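Long-range contacts in soluble lytic murein transglycosylase (Pseudomonas aeruginosa, PDB 5OHU), which probably cleaves the glycan strands of bacterial cell-wall peptidoglycan as a lytic transglycosylase, working both from strand ends and within strands: residues E150-Q159 against K180-A188; T530-L538 against R552-Q560. All coordinates share one frame; numbering follows the deposited sequence.

Interaction 1: E150-Q159 against K180-A188; sequences ERLWLVGKSQ and KVWKRLKLA. With PO4 (phosphate ion), chain B.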
# COMPACT_ATOMS: atom_id res chain seq x y z
N GLU A 150 -3.56 -25.94 -11.08
CA GLU A 150 -4.34 -25.78 -9.86
C GLU A 150 -4.08 -24.43 -9.22
O GLU A 150 -5.02 -23.74 -8.81
CB GLU A 150 -4.04 -26.91 -8.89
CG GLU A 150 -4.95 -26.94 -7.68
CD GLU A 150 -5.00 -28.30 -7.03
OE1 GLU A 150 -5.12 -29.31 -7.77
OE2 GLU A 150 -4.91 -28.37 -5.79
N ARG A 151 -2.81 -24.03 -9.14
CA ARG A 151 -2.48 -22.73 -8.56
C ARG A 151 -3.11 -21.58 -9.34
O ARG A 151 -3.60 -20.61 -8.76
CB ARG A 151 -0.96 -22.57 -8.51
CG ARG A 151 -0.49 -21.24 -7.92
CD ARG A 151 1.02 -21.06 -8.04
NE ARG A 151 1.48 -20.95 -9.42
CZ ARG A 151 1.57 -19.81 -10.11
NH1 ARG A 151 1.22 -18.65 -9.54
NH2 ARG A 151 2.00 -19.82 -11.36
N LEU A 152 -3.09 -21.65 -10.67
CA LEU A 152 -3.75 -20.62 -11.45
C LEU A 152 -5.26 -20.77 -11.42
O LEU A 152 -5.97 -19.80 -11.67
CB LEU A 152 -3.25 -20.63 -12.89
CG LEU A 152 -1.80 -20.15 -12.96
CD1 LEU A 152 -1.10 -20.75 -14.19
CD2 LEU A 152 -1.78 -18.64 -13.00
N TRP A 153 -5.75 -21.99 -11.15
CA TRP A 153 -7.18 -22.22 -11.12
C TRP A 153 -7.78 -21.71 -9.82
O TRP A 153 -8.89 -21.17 -9.82
CB TRP A 153 -7.48 -23.71 -11.31
CG TRP A 153 -8.91 -24.07 -11.02
CD1 TRP A 153 -9.42 -24.55 -9.84
CD2 TRP A 153 -10.02 -23.94 -11.92
NE1 TRP A 153 -10.77 -24.74 -9.96
CE2 TRP A 153 -11.17 -24.37 -11.22
CE3 TRP A 153 -10.16 -23.50 -13.24
CZ2 TRP A 153 -12.44 -24.36 -11.79
CZ3 TRP A 153 -11.41 -23.49 -13.81
CH2 TRP A 153 -12.54 -23.92 -13.09
N LEU A 154 -7.04 -21.84 -8.71
CA LEU A 154 -7.58 -21.49 -7.38
C LEU A 154 -7.43 -20.00 -7.14
O LEU A 154 -6.66 -19.53 -6.30
CB LEU A 154 -6.90 -22.31 -6.29
CG LEU A 154 -7.51 -23.71 -6.25
CD1 LEU A 154 -6.76 -24.63 -5.28
CD2 LEU A 154 -8.98 -23.60 -5.91
N VAL A 155 -8.22 -19.24 -7.90
CA VAL A 155 -8.16 -17.80 -7.93
C VAL A 155 -9.59 -17.30 -8.13
O VAL A 155 -10.33 -17.84 -8.95
CB VAL A 155 -7.23 -17.28 -9.06
CG1 VAL A 155 -7.35 -15.80 -9.18
CG2 VAL A 155 -5.75 -17.64 -8.79
N GLY A 156 -9.96 -16.25 -7.39
CA GLY A 156 -11.31 -15.74 -7.32
C GLY A 156 -11.72 -14.77 -8.41
O GLY A 156 -12.81 -14.21 -8.33
N LYS A 157 -10.90 -14.59 -9.44
CA LYS A 157 -11.17 -13.68 -10.54
C LYS A 157 -11.05 -14.43 -11.86
O LYS A 157 -10.47 -15.53 -11.92
CB LYS A 157 -10.20 -12.48 -10.52
CG LYS A 157 -8.73 -12.85 -10.61
CD LYS A 157 -7.82 -11.63 -10.43
CE LYS A 157 -7.12 -11.22 -11.73
NZ LYS A 157 -5.98 -12.12 -12.10
N SER A 158 -11.62 -13.85 -12.90
CA SER A 158 -11.49 -14.44 -14.22
C SER A 158 -10.04 -14.36 -14.70
O SER A 158 -9.36 -13.35 -14.52
CB SER A 158 -12.41 -13.74 -15.21
OG SER A 158 -13.74 -13.78 -14.73
N GLN A 159 -9.57 -15.45 -15.28
CA GLN A 159 -8.21 -15.56 -15.76
C GLN A 159 -8.16 -15.36 -17.27
O GLN A 159 -9.18 -15.47 -17.96
CB GLN A 159 -7.64 -16.94 -15.38
CG GLN A 159 -7.39 -17.18 -13.88
CD GLN A 159 -6.29 -16.29 -13.24
OE1 GLN A 159 -6.22 -15.08 -13.47
NE2 GLN A 159 -5.43 -16.91 -12.45
N LYS A 180 -12.58 -29.12 -6.54
CA LYS A 180 -11.78 -27.98 -7.01
C LYS A 180 -12.65 -26.89 -7.63
O LYS A 180 -12.32 -25.71 -7.53
CB LYS A 180 -10.73 -28.44 -8.02
CG LYS A 180 -9.75 -29.44 -7.44
CD LYS A 180 -8.89 -30.03 -8.54
CE LYS A 180 -7.88 -31.00 -7.99
NZ LYS A 180 -7.28 -31.80 -9.10
N VAL A 181 -13.74 -27.27 -8.30
CA VAL A 181 -14.73 -26.28 -8.71
C VAL A 181 -15.28 -25.56 -7.48
O VAL A 181 -15.37 -24.32 -7.45
CB VAL A 181 -15.87 -26.93 -9.51
CG1 VAL A 181 -16.84 -25.86 -10.04
CG2 VAL A 181 -15.30 -27.76 -10.65
N TRP A 182 -15.64 -26.33 -6.46
CA TRP A 182 -16.17 -25.77 -5.23
C TRP A 182 -15.20 -24.79 -4.58
O TRP A 182 -15.58 -23.67 -4.22
CB TRP A 182 -16.54 -26.89 -4.26
CG TRP A 182 -17.14 -26.40 -2.97
CD1 TRP A 182 -16.49 -26.26 -1.78
CD2 TRP A 182 -18.49 -25.97 -2.75
NE1 TRP A 182 -17.36 -25.78 -0.82
CE2 TRP A 182 -18.60 -25.60 -1.39
CE3 TRP A 182 -19.62 -25.88 -3.57
CZ2 TRP A 182 -19.79 -25.13 -0.83
CZ3 TRP A 182 -20.81 -25.41 -3.01
CH2 TRP A 182 -20.89 -25.05 -1.65
N LYS A 183 -13.92 -25.19 -4.42
CA LYS A 183 -12.94 -24.27 -3.85
C LYS A 183 -12.91 -22.95 -4.61
O LYS A 183 -12.83 -21.88 -4.00
CB LYS A 183 -11.53 -24.85 -3.90
CG LYS A 183 -11.01 -25.68 -2.77
CD LYS A 183 -11.31 -27.10 -2.99
CE LYS A 183 -10.49 -27.98 -2.06
NZ LYS A 183 -10.48 -27.37 -0.69
N ARG A 184 -12.89 -23.02 -5.94
CA ARG A 184 -12.78 -21.77 -6.68
C ARG A 184 -14.05 -20.95 -6.54
O ARG A 184 -14.00 -19.71 -6.47
CB ARG A 184 -12.46 -22.04 -8.15
CG ARG A 184 -12.02 -20.76 -8.86
CD ARG A 184 -11.93 -20.90 -10.35
NE ARG A 184 -11.49 -19.65 -10.94
CZ ARG A 184 -11.43 -19.41 -12.25
NH1 ARG A 184 -11.79 -20.34 -13.13
NH2 ARG A 184 -11.02 -18.23 -12.67
N LEU A 185 -15.20 -21.61 -6.52
CA LEU A 185 -16.45 -20.92 -6.24
C LEU A 185 -16.35 -20.11 -4.96
O LEU A 185 -16.71 -18.93 -4.93
CB LEU A 185 -17.58 -21.95 -6.18
CG LEU A 185 -19.03 -21.65 -5.79
CD1 LEU A 185 -19.45 -20.26 -6.14
CD2 LEU A 185 -19.92 -22.65 -6.53
N LYS A 186 -15.83 -20.73 -3.90
CA LYS A 186 -15.69 -20.03 -2.63
C LYS A 186 -14.80 -18.80 -2.78
O LYS A 186 -15.16 -17.70 -2.32
CB LYS A 186 -15.13 -21.02 -1.60
CG LYS A 186 -15.08 -20.55 -0.17
CD LYS A 186 -14.68 -21.70 0.75
CE LYS A 186 -13.80 -21.22 1.90
NZ LYS A 186 -13.50 -22.31 2.88
N LEU A 187 -13.67 -18.95 -3.48
CA LEU A 187 -12.77 -17.82 -3.70
C LEU A 187 -13.43 -16.73 -4.52
O LEU A 187 -13.21 -15.54 -4.27
CB LEU A 187 -11.51 -18.31 -4.42
CG LEU A 187 -10.68 -19.28 -3.60
CD1 LEU A 187 -9.56 -19.90 -4.43
CD2 LEU A 187 -10.13 -18.54 -2.40
N ALA A 188 -14.23 -17.12 -5.52
CA ALA A 188 -14.92 -16.12 -6.33
C ALA A 188 -15.96 -15.39 -5.49
O ALA A 188 -16.14 -14.17 -5.64
CB ALA A 188 -15.57 -16.79 -7.54
P PO4 B . -11.61 -18.57 -16.50
O1 PO4 B . -12.79 -17.99 -17.22
O2 PO4 B . -11.15 -17.61 -15.44
O3 PO4 B . -12.02 -19.89 -15.89
O4 PO4 B . -10.48 -18.81 -17.47
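One face of the Trp-153 indole is covered by the extended side chain of Arg-184, whose CD sits 3.6 Å above the ring plane, while Lys-180 O lies in plane at the indole edge. Phe-167 meets the indole edge-to-face, and Trp-170 also touches it. This is a cation-pi and CH-pi contact between two helices of a helical array, probably superhelical as in the related Slt70: 142-153, which ends here, and 178-190. The guanidinium does not lie flat on the indole: the planes are 62° apart, and its edge takes the hydrogen bonds. NE donates almost straight down the carbonyl of Val-155 (NE to O 2.9 Å), and NH2 reaches Lys-157 O at 2.9 Å. A phosphate ion, probably from the crystallisation liquor, takes NH1 through O3 and NH2 through O2, so four bonds fix the guanidinium's rotation; Gln-159 N adds a nearly straight bond of 2.7 Å to phosphate O2. Arg-184 reaches this far because CG stands anti to the backbone N (chi1 -167°) and the chain stays extended to NE. Leu-196 and Leu-200 of helix 194-201 also pack on it. Beside this, Leu-154, at the centre of an inverse gamma turn, packs CD2 against Leu-187 CD1. Lys-180 NZ is hydrogen-bonded to Gln-175 O and forms a long salt bridge, 3.6 Å, with Glu-150 OE1. Trp-153 NE1 donates to Lys-180 O at 3.0 Å from above the carbonyl plane, on the face opposite the helical donor Arg-184 N.

Interaction 2: T530-L538 against R552-Q560; sequences TSRKFGIPL and RLGAAYLSQ
Helices 530-534 and 552-560 cross at 77°, their axes 9.8 Å apart at closest approach, and the chain leaves the first helix through Gly-535 with positive phi before 536-538 passes by the Arg-552/Leu-553 end of the second. Within the transglycosylase SLT domain, of the lysozyme clan, Thr-530 is a knob in a hole formed by Leu-553, Ala-556, Tyr-557 and Gln-560. Its CG2, anti to the backbone N, touches Ala-556 CB at 3.6 Å, whereas OG1 turns to the CB of Tyr-557 and is hydrogen-bonded to Thr-526 O. The same Ala-556 methyl stands over the centre of the Phe-534 ring, 3.5 Å above its plane, in a CH-pi contact. Gln-560 meets that ring at its edge with its amide turned 75° to it, OE1 lying in the ring plane. Farther along, Ile-536 puts CG2 against Leu-553 CD2 at 3.7 Å and over one face of the Arg-552 guanidinium, and Leu-538 crosses Leu-553 at about a right angle. Ser-531 OG donates to Ile-536 O at 2.6 Å, tying the loop back to its helix. No direct hydrogen bond joins the two segments. One water donates to both Thr-530 OG1 and Gln-560 OE1, and a second accepts from Gln-560 NE2 and, weakly, Lys-533 NZ. Cohesion therefore rests mainly on apolar packing round Leu-553 and Ala-556, with two water-mediated links at Gln-560.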
# COMPACT_ATOMS: atom_id res chain seq x y z
N THR A 530 -14.51 25.35 -0.14
CA THR A 530 -13.58 26.17 0.62
C THR A 530 -13.43 27.55 -0.02
O THR A 530 -13.46 28.58 0.67
CB THR A 530 -12.22 25.47 0.71
OG1 THR A 530 -12.40 24.19 1.32
CG2 THR A 530 -11.25 26.29 1.55
N SER A 531 -13.31 27.57 -1.34
CA SER A 531 -13.21 28.83 -2.07
C SER A 531 -14.41 29.73 -1.81
O SER A 531 -14.26 30.94 -1.60
CB SER A 531 -13.06 28.53 -3.57
OG SER A 531 -13.27 29.69 -4.34
N ARG A 532 -15.61 29.16 -1.82
CA ARG A 532 -16.79 29.99 -1.57
C ARG A 532 -16.87 30.41 -0.11
O ARG A 532 -17.26 31.54 0.19
CB ARG A 532 -18.06 29.27 -2.00
CG ARG A 532 -18.11 28.91 -3.48
CD ARG A 532 -19.50 28.44 -3.89
NE ARG A 532 -19.42 27.37 -4.89
CZ ARG A 532 -19.45 26.07 -4.60
NH1 ARG A 532 -19.56 25.67 -3.34
NH2 ARG A 532 -19.37 25.17 -5.58
N LYS A 533 -16.48 29.52 0.81
CA LYS A 533 -16.60 29.82 2.23
C LYS A 533 -15.70 30.98 2.63
O LYS A 533 -16.10 31.84 3.42
CB LYS A 533 -16.27 28.57 3.05
CG LYS A 533 -16.76 28.62 4.48
CD LYS A 533 -18.25 28.93 4.50
CE LYS A 533 -18.95 28.28 5.68
NZ LYS A 533 -18.79 26.82 5.68
N PHE A 534 -14.49 31.03 2.08
CA PHE A 534 -13.53 32.04 2.50
C PHE A 534 -13.45 33.24 1.57
O PHE A 534 -12.78 34.22 1.92
CB PHE A 534 -12.13 31.43 2.62
CG PHE A 534 -11.96 30.53 3.80
CD1 PHE A 534 -12.41 29.21 3.75
CD2 PHE A 534 -11.37 31.00 4.96
CE1 PHE A 534 -12.26 28.36 4.84
CE2 PHE A 534 -11.21 30.17 6.06
CZ PHE A 534 -11.65 28.84 6.00
N GLY A 535 -14.10 33.21 0.41
CA GLY A 535 -13.89 34.26 -0.56
C GLY A 535 -12.52 34.21 -1.22
O GLY A 535 -12.02 35.25 -1.66
N ILE A 536 -11.92 33.04 -1.31
CA ILE A 536 -10.63 32.86 -1.97
C ILE A 536 -10.88 32.50 -3.43
O ILE A 536 -11.52 31.46 -3.69
CB ILE A 536 -9.79 31.78 -1.28
CG1 ILE A 536 -9.47 32.18 0.16
CG2 ILE A 536 -8.51 31.50 -2.07
CD1 ILE A 536 -8.84 31.06 0.95
N PRO A 537 -10.40 33.28 -4.39
CA PRO A 537 -10.72 33.02 -5.80
C PRO A 537 -10.14 31.70 -6.29
O PRO A 537 -8.98 31.37 -6.01
CB PRO A 537 -10.08 34.20 -6.54
CG PRO A 537 -9.94 35.28 -5.50
CD PRO A 537 -9.66 34.54 -4.22
N LEU A 538 -10.95 30.96 -7.05
CA LEU A 538 -10.54 29.70 -7.67
C LEU A 538 -11.13 29.66 -9.07
O LEU A 538 -12.33 29.43 -9.23
CB LEU A 538 -11.02 28.50 -6.85
CG LEU A 538 -10.76 27.15 -7.51
CD1 LEU A 538 -9.27 26.98 -7.75
CD2 LEU A 538 -11.31 26.00 -6.66
N ARG A 552 -3.23 28.00 -0.48
CA ARG A 552 -4.22 28.93 0.07
C ARG A 552 -5.52 28.21 0.39
O ARG A 552 -6.09 28.40 1.48
CB ARG A 552 -4.47 30.07 -0.91
CG ARG A 552 -3.34 31.08 -0.96
CD ARG A 552 -3.51 32.01 -2.13
NE ARG A 552 -4.59 32.95 -1.92
CZ ARG A 552 -5.10 33.72 -2.88
NH1 ARG A 552 -4.61 33.65 -4.12
NH2 ARG A 552 -6.09 34.56 -2.60
N LEU A 553 -6.02 27.39 -0.54
CA LEU A 553 -7.22 26.61 -0.27
C LEU A 553 -6.95 25.49 0.72
O LEU A 553 -7.80 25.21 1.57
CB LEU A 553 -7.78 26.04 -1.57
CG LEU A 553 -8.18 27.16 -2.52
CD1 LEU A 553 -8.53 26.67 -3.94
CD2 LEU A 553 -9.36 27.90 -1.91
N GLY A 554 -5.79 24.84 0.64
CA GLY A 554 -5.51 23.77 1.58
C GLY A 554 -5.37 24.27 3.01
O GLY A 554 -5.85 23.62 3.95
N ALA A 555 -4.72 25.42 3.20
CA ALA A 555 -4.59 25.99 4.55
C ALA A 555 -5.95 26.36 5.11
O ALA A 555 -6.22 26.12 6.29
CB ALA A 555 -3.68 27.22 4.53
N ALA A 556 -6.80 26.96 4.28
CA ALA A 556 -8.14 27.32 4.72
C ALA A 556 -8.94 26.08 5.13
O ALA A 556 -9.50 26.03 6.23
CB ALA A 556 -8.87 28.10 3.62
N TYR A 557 -9.00 25.08 4.26
CA TYR A 557 -9.72 23.85 4.60
C TYR A 557 -9.15 23.21 5.86
O TYR A 557 -9.90 22.81 6.76
CB TYR A 557 -9.68 22.87 3.43
CG TYR A 557 -10.31 21.56 3.83
CD1 TYR A 557 -11.70 21.44 3.90
CD2 TYR A 557 -9.53 20.45 4.13
CE1 TYR A 557 -12.29 20.25 4.27
CE2 TYR A 557 -10.10 19.26 4.51
CZ TYR A 557 -11.48 19.17 4.58
OH TYR A 557 -12.08 17.99 4.96
N LEU A 558 -7.83 23.13 5.96
CA LEU A 558 -7.19 22.57 7.14
C LEU A 558 -7.59 23.33 8.41
O LEU A 558 -7.76 22.73 9.47
CB LEU A 558 -5.67 22.58 6.95
CG LEU A 558 -4.78 21.95 8.01
CD1 LEU A 558 -5.15 20.50 8.25
CD2 LEU A 558 -3.33 22.07 7.57
N SER A 559 -7.77 24.65 8.30
CA SER A 559 -8.15 25.40 9.49
C SER A 559 -9.60 25.12 9.89
O SER A 559 -9.93 25.20 11.07
CB SER A 559 -7.93 26.90 9.27
OG SER A 559 -8.96 27.44 8.48
N GLN A 560 -10.46 24.81 8.92
CA GLN A 560 -11.84 24.39 9.23
C GLN A 560 -11.86 23.07 9.99
O GLN A 560 -12.57 22.93 10.99
CB GLN A 560 -12.65 24.25 7.94
CG GLN A 560 -13.20 25.55 7.39
CD GLN A 560 -14.04 25.35 6.13
OE1 GLN A 560 -13.62 24.68 5.18
NE2 GLN A 560 -15.24 25.93 6.12
O HOH W 1 -14.91 24.02 2.91
O HOH W 2 -17.10 24.54 3.91

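How the interactions relate
Both segments of interaction 1 precede those of interaction 2 in the sequence, and the two share no helix. Their centres are 50 Å apart, their nearest atoms about 34 Å, on opposite sides of the chain's centre. Interaction 1 joins helices 142-153 and 178-190 in the long N-terminal helical array; interaction 2 joins helices 524-534 and 547-564 in the transglycosylase SLT domain, which is expected to carry the catalytic activity. Each links segments close in sequence, separated by 20 and 13 residues, so both are local helix packing and neither bridges the two regions. They therefore belong to separately packed parts of one largely helical chain.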